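PDB 5DWC: type-2 restriction enzyme AgeI from Thalassobius gelatinovorus, which recognises the double-stranded DNA sequence 5'-ACCGGT-3' and cuts it endonucleolytically after the first A, leaving fragments with terminal 5'-phosphates. Local coordinates for residues T116-G121 with R139-M144; H166-L171 with S192-L197; D223-I228 with R255-S260. All blocks are in the same frame, centred on the assembly; numbering follows the deposited sequence.

Interaction 1 (T116-G121 with R139-M144); sequences TALFKG and RKVDVM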
loop_
_atom_site.group_PDB
_atom_site.type_symbol
_atom_site.label_atom_id
_atom_site.label_comp_id
_atom_site.label_asym_id
_atom_site.label_seq_id
_atom_site.Cartn_x
_atom_site.Cartn_y
_atom_site.Cartn_z
ATOM N N THR A 116 -11.382 -5.566 2.543
ATOM C CA THR A 116 -11.796 -6.136 1.267
ATOM C C THR A 116 -11.260 -5.299 0.113
ATOM O O THR A 116 -11.667 -4.153 -0.075
ATOM C CB THR A 116 -13.332 -6.233 1.151
ATOM O OG1 THR A 116 -13.863 -6.900 2.302
ATOM C CG2 THR A 116 -13.726 -6.999 -0.104
ATOM N N ALA A 117 -10.341 -5.876 -0.655
ATOM C CA ALA A 117 -9.743 -5.178 -1.786
ATOM C C ALA A 117 -10.784 -4.881 -2.860
ATOM O O ALA A 117 -11.680 -5.686 -3.109
ATOM C CB ALA A 117 -8.599 -5.993 -2.367
ATOM N N LEU A 118 -10.664 -3.718 -3.490
ATOM C CA LEU A 118 -11.581 -3.329 -4.550
ATOM C C LEU A 118 -10.824 -3.113 -5.852
ATOM O O LEU A 118 -9.950 -2.249 -5.938
ATOM C CB LEU A 118 -12.347 -2.064 -4.163
ATOM C CG LEU A 118 -13.126 -2.122 -2.846
ATOM C CD1 LEU A 118 -13.783 -0.780 -2.556
ATOM C CD2 LEU A 118 -14.159 -3.238 -2.880
ATOM N N PHE A 119 -11.164 -3.899 -6.866
ATOM C CA PHE A 119 -10.463 -3.842 -8.140
ATOM C C PHE A 119 -11.242 -3.024 -9.163
ATOM O O PHE A 119 -12.457 -2.866 -9.048
ATOM C CB PHE A 119 -10.205 -5.255 -8.660
ATOM C CG PHE A 119 -9.719 -6.204 -7.603
ATOM C CD1 PHE A 119 -8.532 -5.963 -6.931
ATOM C CD2 PHE A 119 -10.449 -7.334 -7.277
ATOM C CE1 PHE A 119 -8.082 -6.830 -5.953
ATOM C CE2 PHE A 119 -10.003 -8.208 -6.302
ATOM C CZ PHE A 119 -8.819 -7.954 -5.639
ATOM N N LYS A 120 -10.527 -2.505 -10.158
ATOM C CA LYS A 120 -11.110 -1.620 -11.163
ATOM C C LYS A 120 -12.338 -2.221 -11.839
ATOM O O LYS A 120 -12.277 -3.305 -12.419
ATOM C CB LYS A 120 -10.065 -1.260 -12.224
ATOM C CG LYS A 120 -10.641 -0.536 -13.431
ATOM C CD LYS A 120 -9.587 -0.288 -14.500
ATOM C CE LYS A 120 -8.497 0.651 -14.007
ATOM N NZ LYS A 120 -7.542 1.010 -15.097
ATOM N N GLY A 121 -13.455 -1.506 -11.752
ATOM C CA GLY A 121 -14.683 -1.925 -12.399
ATOM C C GLY A 121 -15.710 -2.512 -11.451
ATOM O O GLY A 121 -16.911 -2.426 -11.701
ATOM N N ARG A 139 -14.387 4.880 -9.267
ATOM C CA ARG A 139 -12.979 4.482 -9.270
ATOM C C ARG A 139 -12.149 5.140 -8.159
ATOM O O ARG A 139 -10.985 5.478 -8.381
ATOM C CB ARG A 139 -12.339 4.808 -10.631
ATOM C CG ARG A 139 -13.284 4.779 -11.840
ATOM C CD ARG A 139 -12.526 4.867 -13.166
ATOM N NE ARG A 139 -13.426 4.830 -14.319
ATOM C CZ ARG A 139 -13.863 5.907 -14.967
ATOM N NH1 ARG A 139 -13.481 7.118 -14.582
ATOM N NH2 ARG A 139 -14.683 5.775 -16.001
ATOM N N LYS A 140 -12.717 5.292 -6.962
ATOM C CA LYS A 140 -12.075 6.104 -5.919
ATOM C C LYS A 140 -11.438 5.343 -4.748
ATOM O O LYS A 140 -10.343 5.700 -4.300
ATOM C CB LYS A 140 -13.078 7.104 -5.346
ATOM C CG LYS A 140 -13.072 8.466 -6.038
ATOM C CD LYS A 140 -11.949 8.588 -7.058
ATOM C CE LYS A 140 -10.704 9.258 -6.488
ATOM N NZ LYS A 140 -9.651 9.386 -7.545
ATOM N N VAL A 141 -12.116 4.316 -4.241
ATOM C CA VAL A 141 -11.613 3.598 -3.070
ATOM C C VAL A 141 -10.965 2.266 -3.432
ATOM O O VAL A 141 -11.506 1.489 -4.219
ATOM C CB VAL A 141 -12.732 3.341 -2.043
ATOM C CG1 VAL A 141 -12.191 2.538 -0.865
ATOM C CG2 VAL A 141 -13.325 4.650 -1.560
ATOM N N ASP A 142 -9.807 2.007 -2.830
ATOM C CA ASP A 142 -9.031 0.805 -3.107
ATOM C C ASP A 142 -9.366 -0.352 -2.164
ATOM O O ASP A 142 -9.614 -1.471 -2.612
ATOM C CB ASP A 142 -7.538 1.124 -3.034
ATOM C CG ASP A 142 -7.097 2.078 -4.126
ATOM O OD1 ASP A 142 -7.784 2.141 -5.169
ATOM O OD2 ASP A 142 -6.068 2.762 -3.950
ATOM N N VAL A 143 -9.369 -0.092 -0.860
ATOM C CA VAL A 143 -9.693 -1.130 0.115
ATOM C C VAL A 143 -10.792 -0.673 1.072
ATOM O O VAL A 143 -10.671 0.368 1.715
ATOM C CB VAL A 143 -8.455 -1.552 0.938
ATOM C CG1 VAL A 143 -8.820 -2.664 1.910
ATOM C CG2 VAL A 143 -7.321 -1.993 0.023
ATOM N N MET A 144 -11.859 -1.459 1.162
ATOM C CA MET A 144 -12.988 -1.137 2.031
ATOM C C MET A 144 -12.807 -1.707 3.438
ATOM O O MET A 144 -12.321 -2.824 3.610
ATOM C CB MET A 144 -14.293 -1.654 1.413
ATOM C CG MET A 144 -15.258 -2.275 2.409
ATOM S SD MET A 144 -16.627 -3.144 1.622
ATOM C CE MET A 144 -17.807 -1.797 1.428
#

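Interaction 2 (H166-L171 with S192-L197); sequences HAKVSL and SVLSTL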
loop_
_atom_site.group_PDB
_atom_site.type_symbol
_atom_site.label_atom_id
_atom_site.label_comp_id
_atom_site.label_asym_id
_atom_site.label_seq_id
_atom_site.Cartn_x
_atom_site.Cartn_y
_atom_site.Cartn_z
ATOM N N HIS A 166 -7.106 4.223 0.766
ATOM C CA HIS A 166 -6.488 4.568 -0.507
ATOM C C HIS A 166 -5.076 4.007 -0.568
ATOM O O HIS A 166 -4.136 4.612 -0.054
ATOM C CB HIS A 166 -6.466 6.081 -0.711
ATOM C CG HIS A 166 -7.814 6.724 -0.597
ATOM N ND1 HIS A 166 -8.348 7.124 0.609
ATOM C CD2 HIS A 166 -8.741 7.024 -1.537
ATOM C CE1 HIS A 166 -9.545 7.648 0.407
ATOM N NE2 HIS A 166 -9.807 7.598 -0.885
ATOM N N ALA A 167 -4.936 2.843 -1.191
ATOM C CA ALA A 167 -3.649 2.164 -1.272
ATOM C C ALA A 167 -2.820 2.681 -2.441
ATOM O O ALA A 167 -3.099 2.362 -3.597
ATOM C CB ALA A 167 -3.854 0.660 -1.391
ATOM N N LYS A 168 -1.801 3.478 -2.135
ATOM C CA LYS A 168 -0.923 4.027 -3.164
ATOM C C LYS A 168 0.512 3.536 -3.005
ATOM O O LYS A 168 1.177 3.859 -2.023
ATOM C CB LYS A 168 -0.959 5.555 -3.130
ATOM C CG LYS A 168 -2.261 6.152 -3.635
ATOM C CD LYS A 168 -2.388 5.972 -5.138
ATOM C CE LYS A 168 -3.785 6.317 -5.636
ATOM N NZ LYS A 168 -4.788 5.287 -5.235
ATOM N N VAL A 169 0.984 2.757 -3.976
ATOM C CA VAL A 169 2.355 2.249 -3.962
ATOM C C VAL A 169 3.351 3.400 -3.881
ATOM O O VAL A 169 4.319 3.350 -3.119
ATOM C CB VAL A 169 2.661 1.396 -5.211
ATOM C CG1 VAL A 169 4.155 1.119 -5.320
ATOM C CG2 VAL A 169 1.872 0.094 -5.177
ATOM N N SER A 170 3.101 4.441 -4.666
ATOM C CA SER A 170 3.923 5.639 -4.625
ATOM C C SER A 170 3.048 6.876 -4.467
ATOM O O SER A 170 1.996 6.985 -5.096
ATOM C CB SER A 170 4.774 5.755 -5.888
ATOM O OG SER A 170 5.628 6.886 -5.820
ATOM N N LEU A 171 3.483 7.802 -3.621
ATOM C CA LEU A 171 2.764 9.053 -3.422
ATOM C C LEU A 171 3.067 10.044 -4.540
ATOM O O LEU A 171 2.518 11.145 -4.569
ATOM C CB LEU A 171 3.114 9.663 -2.067
ATOM C CG LEU A 171 2.690 8.819 -0.864
ATOM C CD1 LEU A 171 3.007 9.542 0.429
ATOM C CD2 LEU A 171 1.209 8.478 -0.948
ATOM N N SER A 192 -10.806 7.443 6.478
ATOM C CA SER A 192 -10.158 7.544 5.178
ATOM C C SER A 192 -8.650 7.400 5.330
ATOM O O SER A 192 -7.935 8.385 5.510
ATOM C CB SER A 192 -10.501 8.871 4.503
ATOM O OG SER A 192 -10.068 8.880 3.155
ATOM N N VAL A 193 -8.171 6.163 5.253
ATOM C CA VAL A 193 -6.769 5.865 5.515
ATOM C C VAL A 193 -5.923 5.896 4.245
ATOM O O VAL A 193 -6.337 5.406 3.194
ATOM C CB VAL A 193 -6.616 4.487 6.189
ATOM C CG1 VAL A 193 -5.170 4.246 6.601
ATOM C CG2 VAL A 193 -7.536 4.387 7.395
ATOM N N LEU A 194 -4.736 6.483 4.350
ATOM C CA LEU A 194 -3.780 6.468 3.252
ATOM C C LEU A 194 -2.659 5.465 3.522
ATOM O O LEU A 194 -1.686 5.769 4.215
ATOM C CB LEU A 194 -3.198 7.863 3.017
ATOM C CG LEU A 194 -2.106 7.976 1.947
ATOM C CD1 LEU A 194 -2.577 7.444 0.604
ATOM C CD2 LEU A 194 -1.654 9.413 1.812
ATOM N N SER A 195 -2.809 4.262 2.979
ATOM C CA SER A 195 -1.777 3.240 3.094
ATOM C C SER A 195 -0.834 3.329 1.903
ATOM O O SER A 195 -1.273 3.305 0.754
ATOM C CB SER A 195 -2.401 1.849 3.185
ATOM O OG SER A 195 -3.262 1.757 4.305
ATOM N N THR A 196 0.463 3.437 2.174
ATOM C CA THR A 196 1.431 3.631 1.102
ATOM C C THR A 196 2.739 2.882 1.327
ATOM O O THR A 196 3.109 2.563 2.457
ATOM C CB THR A 196 1.755 5.131 0.905
ATOM O OG1 THR A 196 2.577 5.299 -0.258
ATOM C CG2 THR A 196 2.485 5.689 2.117
ATOM N N LEU A 197 3.429 2.597 0.229
ATOM C CA LEU A 197 4.761 2.020 0.286
ATOM C C LEU A 197 5.786 3.133 0.150
ATOM O O LEU A 197 6.980 2.916 0.355
ATOM C CB LEU A 197 4.945 0.969 -0.808
ATOM C CG LEU A 197 4.161 -0.328 -0.602
ATOM C CD1 LEU A 197 4.146 -1.160 -1.869
ATOM C CD2 LEU A 197 4.755 -1.119 0.553
#

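Interaction 3 (D223-I228 with R255-S260); sequences DKRNYI and RHIYVS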
loop_
_atom_site.group_PDB
_atom_site.type_symbol
_atom_site.label_atom_id
_atom_site.label_comp_id
_atom_site.label_asym_id
_atom_site.label_seq_id
_atom_site.Cartn_x
_atom_site.Cartn_y
_atom_site.Cartn_z
ATOM N N ASP A 223 4.456 19.351 0.258
ATOM C CA ASP A 223 3.036 19.437 -0.075
ATOM C C ASP A 223 2.299 18.130 0.188
ATOM O O ASP A 223 1.138 18.135 0.600
ATOM C CB ASP A 223 2.854 19.850 -1.536
ATOM C CG ASP A 223 2.671 21.346 -1.701
ATOM O OD1 ASP A 223 3.078 22.098 -0.791
ATOM O OD2 ASP A 223 2.119 21.768 -2.738
ATOM N N LYS A 224 2.982 17.018 -0.058
ATOM C CA LYS A 224 2.423 15.698 0.204
ATOM C C LYS A 224 2.170 15.515 1.697
ATOM O O LYS A 224 1.065 15.174 2.119
ATOM C CB LYS A 224 3.363 14.606 -0.308
ATOM C CG LYS A 224 3.748 14.745 -1.772
ATOM C CD LYS A 224 2.634 14.265 -2.683
ATOM C CE LYS A 224 3.033 14.379 -4.145
ATOM N NZ LYS A 224 4.348 13.730 -4.399
ATOM N N ARG A 225 3.210 15.754 2.490
ATOM C CA ARG A 225 3.130 15.637 3.941
ATOM C C ARG A 225 2.108 16.609 4.527
ATOM O O ARG A 225 1.448 16.312 5.523
ATOM C CB ARG A 225 4.511 15.876 4.559
ATOM C CG ARG A 225 4.522 15.901 6.074
ATOM C CD ARG A 225 5.926 16.117 6.605
ATOM N NE ARG A 225 6.780 14.964 6.348
ATOM C CZ ARG A 225 6.913 13.936 7.178
ATOM N NH1 ARG A 225 6.249 13.920 8.327
ATOM N NH2 ARG A 225 7.712 12.925 6.863
ATOM N N ASN A 226 1.981 17.771 3.893
ATOM C CA ASN A 226 1.060 18.802 4.356
ATOM C C ASN A 226 -0.405 18.432 4.157
ATOM O O ASN A 226 -1.290 19.043 4.753
ATOM C CB ASN A 226 1.360 20.129 3.656
ATOM C CG ASN A 226 2.331 20.989 4.437
ATOM O OD1 ASN A 226 1.923 21.793 5.271
ATOM N ND2 ASN A 226 3.624 20.821 4.172
ATOM N N TYR A 227 -0.658 17.436 3.314
ATOM C CA TYR A 227 -2.005 16.896 3.164
ATOM C C TYR A 227 -2.442 16.258 4.475
ATOM O O TYR A 227 -3.572 16.440 4.925
ATOM C CB TYR A 227 -2.068 15.866 2.032
ATOM C CG TYR A 227 -1.881 16.440 0.644
ATOM C CD1 TYR A 227 -2.257 17.746 0.353
ATOM C CD2 TYR A 227 -1.331 15.671 -0.377
ATOM C CE1 TYR A 227 -2.088 18.271 -0.917
ATOM C CE2 TYR A 227 -1.159 16.189 -1.648
ATOM C CZ TYR A 227 -1.538 17.488 -1.913
ATOM O OH TYR A 227 -1.368 18.005 -3.178
ATOM N N ILE A 228 -1.524 15.515 5.085
ATOM C CA ILE A 228 -1.791 14.809 6.331
ATOM C C ILE A 228 -1.662 15.724 7.544
ATOM O O ILE A 228 -2.625 15.943 8.277
ATOM C CB ILE A 228 -0.828 13.616 6.522
ATOM C CG1 ILE A 228 -0.811 12.731 5.276
ATOM C CG2 ILE A 228 -1.210 12.814 7.759
ATOM C CD1 ILE A 228 -2.111 12.013 5.030
ATOM N N ARG A 255 -3.314 14.870 12.588
ATOM C CA ARG A 255 -3.176 13.651 11.806
ATOM C C ARG A 255 -1.701 13.290 11.696
ATOM O O ARG A 255 -0.844 14.172 11.651
ATOM C CB ARG A 255 -3.794 13.827 10.420
ATOM C CG ARG A 255 -5.180 14.456 10.437
ATOM C CD ARG A 255 -6.194 13.581 11.163
ATOM N NE ARG A 255 -7.543 14.140 11.090
ATOM C CZ ARG A 255 -8.651 13.490 11.436
ATOM N NH1 ARG A 255 -8.589 12.239 11.877
ATOM N NH2 ARG A 255 -9.829 14.091 11.335
ATOM N N HIS A 256 -1.403 11.996 11.656
ATOM C CA HIS A 256 -0.016 11.548 11.680
ATOM C C HIS A 256 0.356 10.589 10.557
ATOM O O HIS A 256 -0.481 9.853 10.034
ATOM C CB HIS A 256 0.298 10.882 13.021
ATOM C CG HIS A 256 0.234 11.817 14.187
ATOM N ND1 HIS A 256 -0.931 12.061 14.881
ATOM C CD2 HIS A 256 1.191 12.569 14.780
ATOM C CE1 HIS A 256 -0.688 12.923 15.852
ATOM N NE2 HIS A 256 0.592 13.246 15.813
ATOM N N ILE A 257 1.636 10.614 10.204
ATOM C CA ILE A 257 2.217 9.637 9.298
ATOM C C ILE A 257 2.939 8.566 10.108
ATOM O O ILE A 257 4.001 8.821 10.672
ATOM C CB ILE A 257 3.202 10.290 8.318
ATOM C CG1 ILE A 257 2.481 11.317 7.442
ATOM C CG2 ILE A 257 3.888 9.231 7.468
ATOM C CD1 ILE A 257 3.416 12.149 6.595
ATOM N N TYR A 258 2.353 7.376 10.176
ATOM C CA TYR A 258 2.958 6.276 10.918
ATOM C C TYR A 258 3.863 5.457 10.002
ATOM O O TYR A 258 3.544 5.246 8.833
ATOM C CB TYR A 258 1.883 5.384 11.544
ATOM C CG TYR A 258 0.938 6.110 12.480
ATOM C CD1 TYR A 258 1.278 6.331 13.810
ATOM C CD2 TYR A 258 -0.297 6.565 12.037
ATOM C CE1 TYR A 258 0.416 6.991 14.669
ATOM C CE2 TYR A 258 -1.166 7.224 12.889
ATOM C CZ TYR A 258 -0.805 7.433 14.203
ATOM O OH TYR A 258 -1.666 8.089 15.052
ATOM N N VAL A 259 4.994 5.008 10.536
ATOM C CA VAL A 259 5.962 4.240 9.757
ATOM C C VAL A 259 6.354 2.955 10.481
ATOM O O VAL A 259 6.707 2.985 11.660
ATOM C CB VAL A 259 7.239 5.059 9.469
ATOM C CG1 VAL A 259 8.216 4.244 8.634
ATOM C CG2 VAL A 259 6.895 6.368 8.770
ATOM N N SER A 260 6.289 1.832 9.771
ATOM C CA SER A 260 6.658 0.538 10.335
ATOM C C SER A 260 6.958 -0.482 9.241
ATOM O O SER A 260 6.716 -0.233 8.059
ATOM C CB SER A 260 5.543 0.008 11.241
ATOM O OG SER A 260 4.400 -0.353 10.485
#

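Interaction 1 (T116-G121 with R139-M144)
L118 reaches across to V141 and M144 at the point where two antiparallel strands fray into loops. Its CG stands anti to the carbonyl carbon (chi1 -56°), which carries CD1 over segment 139-144, 4.1 Å from V141 CG1 and also 4.1 Å from M144 CB. The L118 and V141 side chains meet at a slant, and a branched, purely apolar leucine suits this buried spot. With an alanine here, V141 CG1 and M144 CB would probably both lose the methyl they pack on, and a gap would open between them. The backbone here is held by L118 N, which donates to D142 O at 2.6 Å. Next along, M144 N gives a straight bond to T116 O (3.0 Å, 165° at the hydrogen), while T116 N to M144 O is weak. A117 and V143 form the non-hydrogen-bonded pair, and their small or beta-branched side chains share one sheet face. These strands, 113-117 and 143-148, start the four-stranded mixed sheet of a fold assigned to the PDDEXK nuclease clan. Where 143-148 meets its other neighbour, D142 and V143 both bond to I165, a classic beta bulge. D142, whose carbonyl holds L118 N, turns its carboxylate away, to a salt bridge with K168. Outside, A126 of helix 124-130 packs on both L118 and M144, and K123 NZ bonds to V141 O.

Interaction 2 (H166-L171 with S192-L197)
The imidazole of H166 presents its edge to S192: CE1 lies 3.1 Å from S192 OG, which sits in the plane of the ring. This is an edge contact, and the hydroxyl's hydrogen bond goes to S182 OG; a serine is small enough to sit at the ring edge and still make it. On the same sheet face, L194 sends CD1 to within 3.3 Å of H166 O and turns CD2 to L171 CD2, 4.1 Å away. L171 in turn lies at about a right angle across T196, its CD2 3.5 Å from T196 OG1. T196 uses its two functions differently. Its OG1, anti to the backbone N (chi1 -173°), donates to K168 O at 2.7 Å, nearly in line with that carbonyl, and bonds to D198 N as well, while its CB packs against L171 CD2. L197 N adds a weak bond to the same K168 O. Further on, V169 CG1 meets L197 CD1 obliquely, and F96 of helix 88-108 packs against both and against A167, whose small methyl suits the close helix. Backbone bonds set this spacing: H166 N to V193 O at 2.8 Å and K168 N to S195 O at 2.9 Å, whereas S195 N to H166 O is weak. The two strands run in nearly the same direction, 20° apart. Parallel neighbours need a crossover, and helix 179-187 supplies it, touching H166 and S192 on its way: strand 159-168, this helix and strand 191-196 make a beta-alpha-beta unit.

Interaction 3 (D223-I228 with R255-S260)
I228 and I257 meet at about a right angle, with I228 CG2 lying 4.0 Å from I257 CG1. The methyl CG2 of I228 stands anti to its own backbone N, since chi1 is -51° for CG1, and this points it at the other segment, where it also lies 3.8 Å from both R255 CB and H256 O. A branched aliphatic residue is apt here because one branch can touch three successive residues of an extended chain. I257 holds CG1 anti to the carbonyl carbon and runs on straight (chi2 171°), so that its terminal CD1 reaches past I228 to R225. There the methyl sits over one face of the guanidinium, 3.8 Å above the plane and offset toward the rim, nearest to NH1; the aliphatic CG of R225 is 3.9 Å from the same CD1. R225 leaves the helix extended and bends at chi3 (-69°), bringing the flat group over the isoleucine. That bend is fixed by polar partners at the rim: NE bonds to L215 O, NH2 to S245 O, and NH1 forms a salt bridge with E229. These acceptors are likely to balance the buried charge, while an apolar methyl covers a face that needs no hydrogen bond. R255 touches with its base, CB lying 3.2 Å from I228 O, and then turns away through a bend at chi2. The hydrogen bond of I228 O comes from S253 OG. The contact thus lays the loop that precedes helix 268-276 along helix 223-231, with helix 179-187 alongside, M186 touching R255 and I179 touching Y227.

The three contacts follow one another along the chain, each closing before the next opens. Interactions 1 and 2, with centres 12 Å apart, share the mixed sheet, each joining one outer pair of its strands. The middle pair, 143-148 and 159-168, is bridged by the bulge of D142 and V143 on I165 and by the D142 to K168 salt bridge, an acid just before one strand and a lysine at the end of the other, consistent with the PDDEXK clan. Interaction 3 lies 11 Å from interaction 2, centre to centre; L194 meets I228 and L171 O weakly bonds K224 NZ, so helix 223-231 and its loop pack beside outer strand 191-196 of the nuclease sheet. Interactions 1 and 3, 22 Å apart between centres, do not touch.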